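Local coordinates for outer membrane protein YopM (Yersinia pestis, PDB 1JL5), which probably acts as a leucine-rich-repeat effector that alters host cell physiology and promotes bacterial survival in host tissues, and binds calcium ions, at residues G291-L299 with I309-S318; E331-L342 with L349-N358. All coordinates share one frame; numbering follows the deposited sequence.

Contact 1. Residues G291-L299 with I309-S318; sequences GLSELPPNL and IRSLCDLPPS. With CA (calcium ion), chain E.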
loop_
_atom_site.group_PDB
_atom_site.type_symbol
_atom_site.label_atom_id
_atom_site.label_comp_id
_atom_site.label_asym_id
_atom_site.label_seq_id
_atom_site.Cartn_x
_atom_site.Cartn_y
_atom_site.Cartn_z
ATOM N N GLY A 291 22.673 -16.137 -0.006
ATOM C CA GLY A 291 22.022 -17.404 -0.240
ATOM C C GLY A 291 21.700 -18.063 1.082
ATOM O O GLY A 291 22.053 -17.561 2.144
ATOM N N LEU A 292 20.999 -19.181 1.011
ATOM C CA LEU A 292 20.661 -19.947 2.191
ATOM C C LEU A 292 21.142 -21.337 1.839
ATOM O O LEU A 292 20.571 -22.008 0.985
ATOM C CB LEU A 292 19.154 -19.924 2.442
ATOM C CG LEU A 292 18.640 -18.543 2.857
ATOM C CD1 LEU A 292 17.133 -18.587 3.051
ATOM C CD2 LEU A 292 19.341 -18.106 4.145
ATOM N N SER A 293 22.228 -21.745 2.481
ATOM C CA SER A 293 22.828 -23.041 2.220
ATOM C C SER A 293 22.034 -24.164 2.857
ATOM O O SER A 293 21.984 -25.273 2.335
ATOM C CB SER A 293 24.258 -23.056 2.752
ATOM O OG SER A 293 24.272 -22.771 4.138
ATOM N N GLU A 294 21.408 -23.866 3.987
ATOM C CA GLU A 294 20.627 -24.858 4.707
ATOM C C GLU A 294 19.387 -24.273 5.326
ATOM O O GLU A 294 19.341 -23.099 5.697
ATOM C CB GLU A 294 21.426 -25.463 5.857
ATOM C CG GLU A 294 22.635 -26.257 5.493
ATOM C CD GLU A 294 23.177 -26.985 6.700
ATOM O OE1 GLU A 294 23.442 -26.314 7.724
ATOM O OE2 GLU A 294 23.320 -28.222 6.621
ATOM N N LEU A 295 18.387 -25.125 5.471
ATOM C CA LEU A 295 17.153 -24.731 6.101
ATOM C C LEU A 295 16.782 -25.854 7.034
ATOM O O LEU A 295 16.993 -27.023 6.726
ATOM C CB LEU A 295 16.062 -24.511 5.062
ATOM C CG LEU A 295 16.311 -23.268 4.211
ATOM C CD1 LEU A 295 15.209 -23.136 3.182
ATOM C CD2 LEU A 295 16.373 -22.038 5.118
ATOM N N PRO A 296 16.265 -25.511 8.214
ATOM C CA PRO A 296 15.868 -26.529 9.184
ATOM C C PRO A 296 14.917 -27.495 8.465
ATOM O O PRO A 296 14.092 -27.076 7.655
ATOM C CB PRO A 296 15.182 -25.703 10.264
ATOM C CG PRO A 296 15.919 -24.412 10.216
ATOM C CD PRO A 296 16.036 -24.156 8.740
ATOM N N PRO A 297 15.016 -28.796 8.761
ATOM C CA PRO A 297 14.177 -29.822 8.135
ATOM C C PRO A 297 12.686 -29.715 8.420
ATOM O O PRO A 297 11.871 -30.272 7.690
ATOM C CB PRO A 297 14.771 -31.116 8.682
ATOM C CG PRO A 297 15.138 -30.717 10.069
ATOM C CD PRO A 297 15.810 -29.375 9.859
ATOM N N ASN A 298 12.333 -29.001 9.482
ATOM C CA ASN A 298 10.936 -28.849 9.861
ATOM C C ASN A 298 10.465 -27.413 9.739
ATOM O O ASN A 298 9.457 -27.030 10.328
ATOM C CB ASN A 298 10.749 -29.321 11.298
ATOM C CG ASN A 298 11.393 -30.661 11.542
ATOM O OD1 ASN A 298 11.088 -31.634 10.855
ATOM N ND2 ASN A 298 12.301 -30.718 12.514
ATOM N N LEU A 299 11.198 -26.617 8.978
ATOM C CA LEU A 299 10.835 -25.223 8.807
ATOM C C LEU A 299 9.477 -25.123 8.124
ATOM O O LEU A 299 9.252 -25.742 7.088
ATOM C CB LEU A 299 11.886 -24.512 7.955
ATOM C CG LEU A 299 11.903 -22.989 8.048
ATOM C CD1 LEU A 299 12.366 -22.572 9.443
ATOM C CD2 LEU A 299 12.834 -22.431 6.989
ATOM N N ILE A 309 19.823 -13.089 -1.749
ATOM C CA ILE A 309 19.777 -14.510 -2.042
ATOM C C ILE A 309 19.844 -14.765 -3.529
ATOM O O ILE A 309 18.940 -14.400 -4.278
ATOM C CB ILE A 309 18.492 -15.162 -1.515
ATOM C CG1 ILE A 309 18.350 -14.913 -0.007
ATOM C CG2 ILE A 309 18.516 -16.651 -1.820
ATOM C CD1 ILE A 309 19.515 -15.380 0.783
ATOM N N ARG A 310 20.922 -15.400 -3.953
ATOM C CA ARG A 310 21.095 -15.720 -5.354
ATOM C C ARG A 310 20.617 -17.129 -5.585
ATOM O O ARG A 310 20.307 -17.516 -6.706
ATOM C CB ARG A 310 22.556 -15.659 -5.742
ATOM C CG ARG A 310 23.195 -14.315 -5.621
ATOM C CD ARG A 310 24.223 -14.264 -6.700
ATOM N NE ARG A 310 25.401 -13.511 -6.332
ATOM C CZ ARG A 310 26.448 -13.397 -7.131
ATOM N NH1 ARG A 310 26.424 -13.995 -8.314
ATOM N NH2 ARG A 310 27.500 -12.691 -6.756
ATOM N N SER A 311 20.591 -17.909 -4.516
ATOM C CA SER A 311 20.154 -19.279 -4.629
ATOM C C SER A 311 19.645 -19.759 -3.295
ATOM O O SER A 311 20.112 -19.340 -2.237
ATOM C CB SER A 311 21.308 -20.174 -5.083
ATOM O OG SER A 311 22.306 -20.225 -4.084
ATOM N N LEU A 312 18.664 -20.639 -3.364
ATOM C CA LEU A 312 18.078 -21.215 -2.181
ATOM C C LEU A 312 18.462 -22.672 -2.176
ATOM O O LEU A 312 18.430 -23.335 -3.214
ATOM C CB LEU A 312 16.556 -21.121 -2.226
ATOM C CG LEU A 312 15.893 -19.786 -1.942
ATOM C CD1 LEU A 312 14.382 -19.964 -2.016
ATOM C CD2 LEU A 312 16.309 -19.300 -0.559
ATOM N N CYS A 313 18.837 -23.165 -1.008
ATOM C CA CYS A 313 19.173 -24.565 -0.868
ATOM C C CYS A 313 17.827 -25.251 -1.036
ATOM O O CYS A 313 16.797 -24.585 -1.154
ATOM C CB CYS A 313 19.693 -24.822 0.534
ATOM S SG CYS A 313 18.554 -24.171 1.767
ATOM N N ASP A 314 17.825 -26.575 -1.049
ATOM C CA ASP A 314 16.575 -27.291 -1.182
ATOM C C ASP A 314 15.706 -26.873 -0.018
ATOM O O ASP A 314 16.197 -26.589 1.072
ATOM C CB ASP A 314 16.804 -28.801 -1.150
ATOM C CG ASP A 314 17.576 -29.288 -2.348
ATOM O OD1 ASP A 314 17.265 -28.843 -3.475
ATOM O OD2 ASP A 314 18.487 -30.119 -2.166
ATOM N N LEU A 315 14.407 -26.823 -0.256
ATOM C CA LEU A 315 13.482 -26.426 0.779
ATOM C C LEU A 315 12.989 -27.647 1.530
ATOM O O LEU A 315 12.716 -28.686 0.935
ATOM C CB LEU A 315 12.310 -25.684 0.150
ATOM C CG LEU A 315 12.778 -24.521 -0.729
ATOM C CD1 LEU A 315 11.618 -23.987 -1.546
ATOM C CD2 LEU A 315 13.391 -23.441 0.156
ATOM N N PRO A 316 12.887 -27.542 2.858
ATOM C CA PRO A 316 12.410 -28.681 3.638
ATOM C C PRO A 316 10.973 -28.968 3.216
ATOM O O PRO A 316 10.187 -28.047 3.007
ATOM C CB PRO A 316 12.521 -28.183 5.079
ATOM C CG PRO A 316 12.340 -26.704 4.943
ATOM C CD PRO A 316 13.158 -26.381 3.720
ATOM N N PRO A 317 10.618 -30.252 3.057
ATOM C CA PRO A 317 9.254 -30.599 2.651
ATOM C C PRO A 317 8.197 -30.068 3.613
ATOM O O PRO A 317 7.018 -30.030 3.293
ATOM C CB PRO A 317 9.293 -32.128 2.588
ATOM C CG PRO A 317 10.358 -32.484 3.576
ATOM C CD PRO A 317 11.422 -31.463 3.279
ATOM N N SER A 318 8.632 -29.642 4.789
ATOM C CA SER A 318 7.725 -29.107 5.795
ATOM C C SER A 318 7.345 -27.660 5.495
ATOM O O SER A 318 6.356 -27.139 6.017
ATOM C CB SER A 318 8.406 -29.146 7.150
ATOM O OG SER A 318 9.653 -28.479 7.064
HETATM CA CA CA E . 23.413 -28.068 9.013
HETATM O O HOH W 1 22.262 -21.824 -1.758
HETATM O O HOH W 2 25.795 -28.031 7.916
HETATM O O HOH W 3 24.347 -29.890 10.238
#

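Contact 2. Residues E331-L342 with L349-N358; sequences ELPALPPRLERL and LAEVPELPQN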
loop_
_atom_site.group_PDB
_atom_site.type_symbol
_atom_site.label_atom_id
_atom_site.label_comp_id
_atom_site.label_asym_id
_atom_site.label_seq_id
_atom_site.Cartn_x
_atom_site.Cartn_y
_atom_site.Cartn_z
ATOM N N GLU A 331 16.242 -18.536 -9.975
ATOM C CA GLU A 331 15.574 -19.814 -9.933
ATOM C C GLU A 331 15.244 -20.222 -8.510
ATOM O O GLU A 331 16.027 -19.999 -7.588
ATOM C CB GLU A 331 16.458 -20.873 -10.591
ATOM C CG GLU A 331 15.787 -22.203 -10.821
ATOM C CD GLU A 331 16.638 -23.105 -11.697
ATOM O OE1 GLU A 331 17.753 -23.463 -11.266
ATOM O OE2 GLU A 331 16.189 -23.452 -12.812
ATOM N N LEU A 332 14.064 -20.800 -8.333
ATOM C CA LEU A 332 13.654 -21.275 -7.029
ATOM C C LEU A 332 13.893 -22.766 -7.026
ATOM O O LEU A 332 13.812 -23.416 -8.064
ATOM C CB LEU A 332 12.171 -21.012 -6.797
ATOM C CG LEU A 332 11.747 -19.558 -6.622
ATOM C CD1 LEU A 332 10.239 -19.488 -6.511
ATOM C CD2 LEU A 332 12.411 -18.979 -5.381
ATOM N N PRO A 333 14.224 -23.331 -5.864
ATOM C CA PRO A 333 14.443 -24.774 -5.850
ATOM C C PRO A 333 13.077 -25.438 -5.960
ATOM O O PRO A 333 12.048 -24.753 -5.955
ATOM C CB PRO A 333 15.089 -25.011 -4.489
ATOM C CG PRO A 333 14.455 -23.959 -3.644
ATOM C CD PRO A 333 14.482 -22.744 -4.541
ATOM N N ALA A 334 13.062 -26.761 -6.078
ATOM C CA ALA A 334 11.806 -27.481 -6.165
ATOM C C ALA A 334 10.987 -27.019 -4.973
ATOM O O ALA A 334 11.502 -26.890 -3.864
ATOM C CB ALA A 334 12.049 -28.981 -6.095
ATOM N N LEU A 335 9.714 -26.747 -5.199
ATOM C CA LEU A 335 8.870 -26.294 -4.118
ATOM C C LEU A 335 8.334 -27.475 -3.333
ATOM O O LEU A 335 7.805 -28.424 -3.904
ATOM C CB LEU A 335 7.715 -25.470 -4.674
ATOM C CG LEU A 335 8.152 -24.233 -5.450
ATOM C CD1 LEU A 335 6.929 -23.527 -6.001
ATOM C CD2 LEU A 335 8.959 -23.315 -4.536
ATOM N N PRO A 336 8.483 -27.439 -2.005
ATOM C CA PRO A 336 7.975 -28.552 -1.207
ATOM C C PRO A 336 6.473 -28.689 -1.424
ATOM O O PRO A 336 5.753 -27.692 -1.467
ATOM C CB PRO A 336 8.338 -28.143 0.221
ATOM C CG PRO A 336 8.375 -26.646 0.159
ATOM C CD PRO A 336 9.061 -26.390 -1.152
ATOM N N PRO A 337 5.982 -29.926 -1.603
ATOM C CA PRO A 337 4.545 -30.109 -1.814
ATOM C C PRO A 337 3.672 -29.546 -0.699
ATOM O O PRO A 337 2.484 -29.332 -0.889
ATOM C CB PRO A 337 4.398 -31.628 -1.988
ATOM C CG PRO A 337 5.675 -32.196 -1.423
ATOM C CD PRO A 337 6.708 -31.186 -1.831
ATOM N N ARG A 338 4.258 -29.297 0.461
ATOM C CA ARG A 338 3.491 -28.743 1.565
ATOM C C ARG A 338 3.399 -27.225 1.441
ATOM O O ARG A 338 2.590 -26.593 2.111
ATOM C CB ARG A 338 4.143 -29.095 2.905
ATOM C CG ARG A 338 3.208 -29.815 3.845
ATOM C CD ARG A 338 3.054 -29.111 5.174
ATOM N NE ARG A 338 3.683 -29.880 6.235
ATOM C CZ ARG A 338 3.548 -29.631 7.530
ATOM N NH1 ARG A 338 2.798 -28.619 7.950
ATOM N NH2 ARG A 338 4.166 -30.403 8.409
ATOM N N LEU A 339 4.228 -26.645 0.579
ATOM C CA LEU A 339 4.248 -25.197 0.409
ATOM C C LEU A 339 2.868 -24.627 0.131
ATOM O O LEU A 339 2.231 -24.966 -0.862
ATOM C CB LEU A 339 5.186 -24.799 -0.727
ATOM C CG LEU A 339 5.557 -23.314 -0.700
ATOM C CD1 LEU A 339 6.319 -23.022 0.590
ATOM C CD2 LEU A 339 6.399 -22.957 -1.911
ATOM N N GLU A 340 2.412 -23.749 1.008
ATOM C CA GLU A 340 1.113 -23.129 0.834
ATOM C C GLU A 340 1.247 -21.690 0.392
ATOM O O GLU A 340 0.400 -21.163 -0.320
ATOM C CB GLU A 340 0.353 -23.164 2.133
ATOM C CG GLU A 340 -0.143 -24.508 2.490
ATOM C CD GLU A 340 -0.743 -24.497 3.861
ATOM O OE1 GLU A 340 -1.757 -23.774 4.074
ATOM O OE2 GLU A 340 -0.192 -25.202 4.729
ATOM N N ARG A 341 2.325 -21.052 0.815
ATOM C CA ARG A 341 2.543 -19.668 0.461
ATOM C C ARG A 341 3.906 -19.494 -0.166
ATOM O O ARG A 341 4.932 -19.786 0.446
ATOM C CB ARG A 341 2.424 -18.790 1.701
ATOM C CG ARG A 341 1.021 -18.703 2.272
ATOM C CD ARG A 341 1.057 -18.345 3.748
ATOM N NE ARG A 341 0.213 -17.202 4.080
ATOM C CZ ARG A 341 0.551 -15.928 3.876
ATOM N NH1 ARG A 341 1.727 -15.616 3.333
ATOM N NH2 ARG A 341 -0.289 -14.960 4.225
ATOM N N LEU A 342 3.911 -19.044 -1.409
ATOM C CA LEU A 342 5.153 -18.796 -2.092
ATOM C C LEU A 342 5.202 -17.328 -2.467
ATOM O O LEU A 342 4.428 -16.858 -3.306
ATOM C CB LEU A 342 5.283 -19.649 -3.354
ATOM C CG LEU A 342 6.551 -19.321 -4.153
ATOM C CD1 LEU A 342 7.776 -19.436 -3.257
ATOM C CD2 LEU A 342 6.677 -20.255 -5.346
ATOM N N LEU A 349 13.376 -14.498 -11.403
ATOM C CA LEU A 349 12.868 -15.787 -11.834
ATOM C C LEU A 349 12.365 -15.753 -13.264
ATOM O O LEU A 349 11.550 -14.909 -13.624
ATOM C CB LEU A 349 11.734 -16.235 -10.918
ATOM C CG LEU A 349 12.092 -16.304 -9.438
ATOM C CD1 LEU A 349 10.881 -16.782 -8.663
ATOM C CD2 LEU A 349 13.292 -17.228 -9.231
ATOM N N ALA A 350 12.874 -16.668 -14.077
ATOM C CA ALA A 350 12.441 -16.788 -15.461
ATOM C C ALA A 350 11.248 -17.728 -15.378
ATOM O O ALA A 350 10.311 -17.652 -16.174
ATOM C CB ALA A 350 13.537 -17.414 -16.307
ATOM N N GLU A 351 11.294 -18.605 -14.382
ATOM C CA GLU A 351 10.240 -19.580 -14.161
ATOM C C GLU A 351 10.007 -19.819 -12.684
ATOM O O GLU A 351 10.923 -19.731 -11.869
ATOM C CB GLU A 351 10.613 -20.926 -14.779
ATOM C CG GLU A 351 10.983 -20.899 -16.245
ATOM C CD GLU A 351 11.547 -22.231 -16.699
ATOM O OE1 GLU A 351 10.825 -23.246 -16.590
ATOM O OE2 GLU A 351 12.711 -22.264 -17.156
ATOM N N VAL A 352 8.764 -20.125 -12.349
ATOM C CA VAL A 352 8.413 -20.460 -10.987
ATOM C C VAL A 352 8.390 -21.981 -11.074
ATOM O O VAL A 352 7.798 -22.538 -11.995
ATOM C CB VAL A 352 7.015 -19.950 -10.622
ATOM C CG1 VAL A 352 6.615 -20.477 -9.256
ATOM C CG2 VAL A 352 6.999 -18.432 -10.633
ATOM N N PRO A 353 9.056 -22.673 -10.142
ATOM C CA PRO A 353 9.042 -24.135 -10.214
ATOM C C PRO A 353 7.603 -24.633 -10.187
ATOM O O PRO A 353 6.682 -23.875 -9.874
ATOM C CB PRO A 353 9.811 -24.553 -8.962
ATOM C CG PRO A 353 10.722 -23.388 -8.710
ATOM C CD PRO A 353 9.824 -22.211 -8.974
ATOM N N GLU A 354 7.413 -25.904 -10.519
ATOM C CA GLU A 354 6.082 -26.485 -10.502
ATOM C C GLU A 354 5.501 -26.211 -9.127
ATOM O O GLU A 354 6.126 -26.492 -8.105
ATOM C CB GLU A 354 6.156 -27.985 -10.740
ATOM C CG GLU A 354 4.798 -28.640 -10.819
ATOM C CD GLU A 354 4.897 -30.101 -11.170
ATOM O OE1 GLU A 354 5.466 -30.864 -10.362
ATOM O OE2 GLU A 354 4.412 -30.482 -12.256
ATOM N N LEU A 355 4.303 -25.654 -9.101
ATOM C CA LEU A 355 3.667 -25.316 -7.847
ATOM C C LEU A 355 3.049 -26.509 -7.145
ATOM O O LEU A 355 2.404 -27.342 -7.770
ATOM C CB LEU A 355 2.601 -24.253 -8.091
ATOM C CG LEU A 355 3.162 -22.957 -8.680
ATOM C CD1 LEU A 355 2.028 -21.982 -8.944
ATOM C CD2 LEU A 355 4.182 -22.354 -7.705
ATOM N N PRO A 356 3.254 -26.610 -5.826
ATOM C CA PRO A 356 2.681 -27.730 -5.080
ATOM C C PRO A 356 1.162 -27.601 -5.136
ATOM O O PRO A 356 0.629 -26.493 -5.176
ATOM C CB PRO A 356 3.256 -27.541 -3.681
ATOM C CG PRO A 356 3.439 -26.055 -3.587
ATOM C CD PRO A 356 4.003 -25.706 -4.939
ATOM N N GLN A 357 0.473 -28.733 -5.140
ATOM C CA GLN A 357 -0.979 -28.760 -5.246
ATOM C C GLN A 357 -1.793 -28.164 -4.109
ATOM O O GLN A 357 -3.001 -28.007 -4.238
ATOM C CB GLN A 357 -1.439 -30.196 -5.508
ATOM C CG GLN A 357 -0.978 -30.715 -6.856
ATOM C CD GLN A 357 -1.277 -29.729 -7.969
ATOM O OE1 GLN A 357 -2.405 -29.249 -8.101
ATOM N NE2 GLN A 357 -0.266 -29.421 -8.779
ATOM N N ASN A 358 -1.150 -27.841 -2.997
ATOM C CA ASN A 358 -1.854 -27.248 -1.864
ATOM C C ASN A 358 -1.448 -25.781 -1.721
ATOM O O ASN A 358 -1.775 -25.132 -0.727
ATOM C CB ASN A 358 -1.519 -27.999 -0.571
ATOM C CG ASN A 358 -2.632 -28.928 -0.124
ATOM O OD1 ASN A 358 -3.562 -28.513 0.567
ATOM N ND2 ASN A 358 -2.544 -30.195 -0.520
HETATM O O HOH W 4 14.777 -21.922 -14.637
HETATM O O HOH W 5 12.595 -21.074 -10.501
HETATM O O HOH W 6 8.436 -27.333 -7.593
#

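Contact 1. Residues G291-L299 with I309-S318
Leu295 lies over Cys313, its CG 3.4 Å from the sulfur SG, which also packs 3.1 Å from Leu292 O. The Leu295 and Leu315 side chains run abreast, CD1 of the first 3.5 Å from CD2 of the second. The next partner along is Pro316, which sets CD against CB of Leu295 and CG against CB of Leu299, while its CB comes 3.2 Å from the carbonyl O of Pro296. With chi1 at -70°, the CG of Leu295 stands opposite its own carbonyl carbon, which carries the branch inward to this apolar row and to Leu302 of strand 301-303. Beyond Pro316, the buried Ser318 OG lies between two carbonyls, 2.9 Å from Pro297 O and 2.8 Å from Leu299 O, its one proton able to serve either. At the other end Leu292 lies beside Leu312 and touches CD1 of Ile309. This is the inward-facing leucine and proline ladder of a leucine-rich-repeat solenoid, here between the convex-side segments of successive repeats.

The outer edge is looser. Cys313 N reaches Leu292 O at 2.9 Å, but bent to 130° and weak, and the Leu292 N to Ser311 O bond is weak too; a water bound to Leu292 O also meets Ser311 OG. Glu294 turns away and holds a calcium ion through both carboxylate oxygens, OE1 at 2.2 Å, sharing it with Glu274. The direct backbone bonds are weak, so cohesion comes mainly from apolar packing.

Contact 2. Residues E331-L342 with L349-N358
Leu349 meets Leu332 at about a right angle, the two CD1 methyls 3.5 Å apart, while its other methyl, CD2, rests against the backbone N and CA of Glu331. Two residues on, Glu351 gives the contact water instead of a direct bond: its carbonyl O accepts from a water that in turn accepts from Leu332 N, bridging the two segments. Val352 follows, its CG1 set opposite the backbone N (chi1 173°) and 3.9 Å from CD2 of Leu342, the two side chains passing antiparallel.

Pro353 is wedged between Leu332 and Leu335. Its CG lies 3.4 Å from CB of Leu332 and 3.2 Å from the carbonyl O of the same residue, a tight fit, and its CB approaches CG of Leu335 crosswise. Such prolines and leucines, repeated at matching places, line the packed side of successive turns in this leucine-rich-repeat solenoid, whose convex side has no helix here and is joined largely by side-chain packing and water. A second bridge follows at Glu354, whose O accepts from a water bound to Leu335 N.

Leu355 then lies beside Leu335, CD2 to CD1 3.4 Å, and crosses Leu342 at about a right angle; strand 361-363 supplies Leu362 behind it. Pro356 packs its CB and CG against the turn from Pro336 to Leu339, CB 3.3 Å from Pro336 O and CG 3.6 Å from CB of Leu339. Past it, Asn358 O approaches CG of Glu340, and its ND2 reaches Asn122 of a second subunit through a weak hydrogen bond.

Following the chain from the N terminus, contact 1 comes first, closing the loop from 291-299 to 309-318 around strand 301-303. The chain then passes through strand 321-323 before contact 2 closes a second loop, from 331-342 to 349-358, around the end of strand 341-343. The two loops stand in series, neither enclosing nor crossing the other, with centres about 13 Å apart. They are continuous in space: Leu315 packs on Pro333, and Pro316 O approaches CB of Pro336, linking the second segment of contact 1 to the first of contact 2. Together they join neighbouring turns across repeats 11 to 14, reaching the start of repeat 15, and both reach the second subunit of the tetramer.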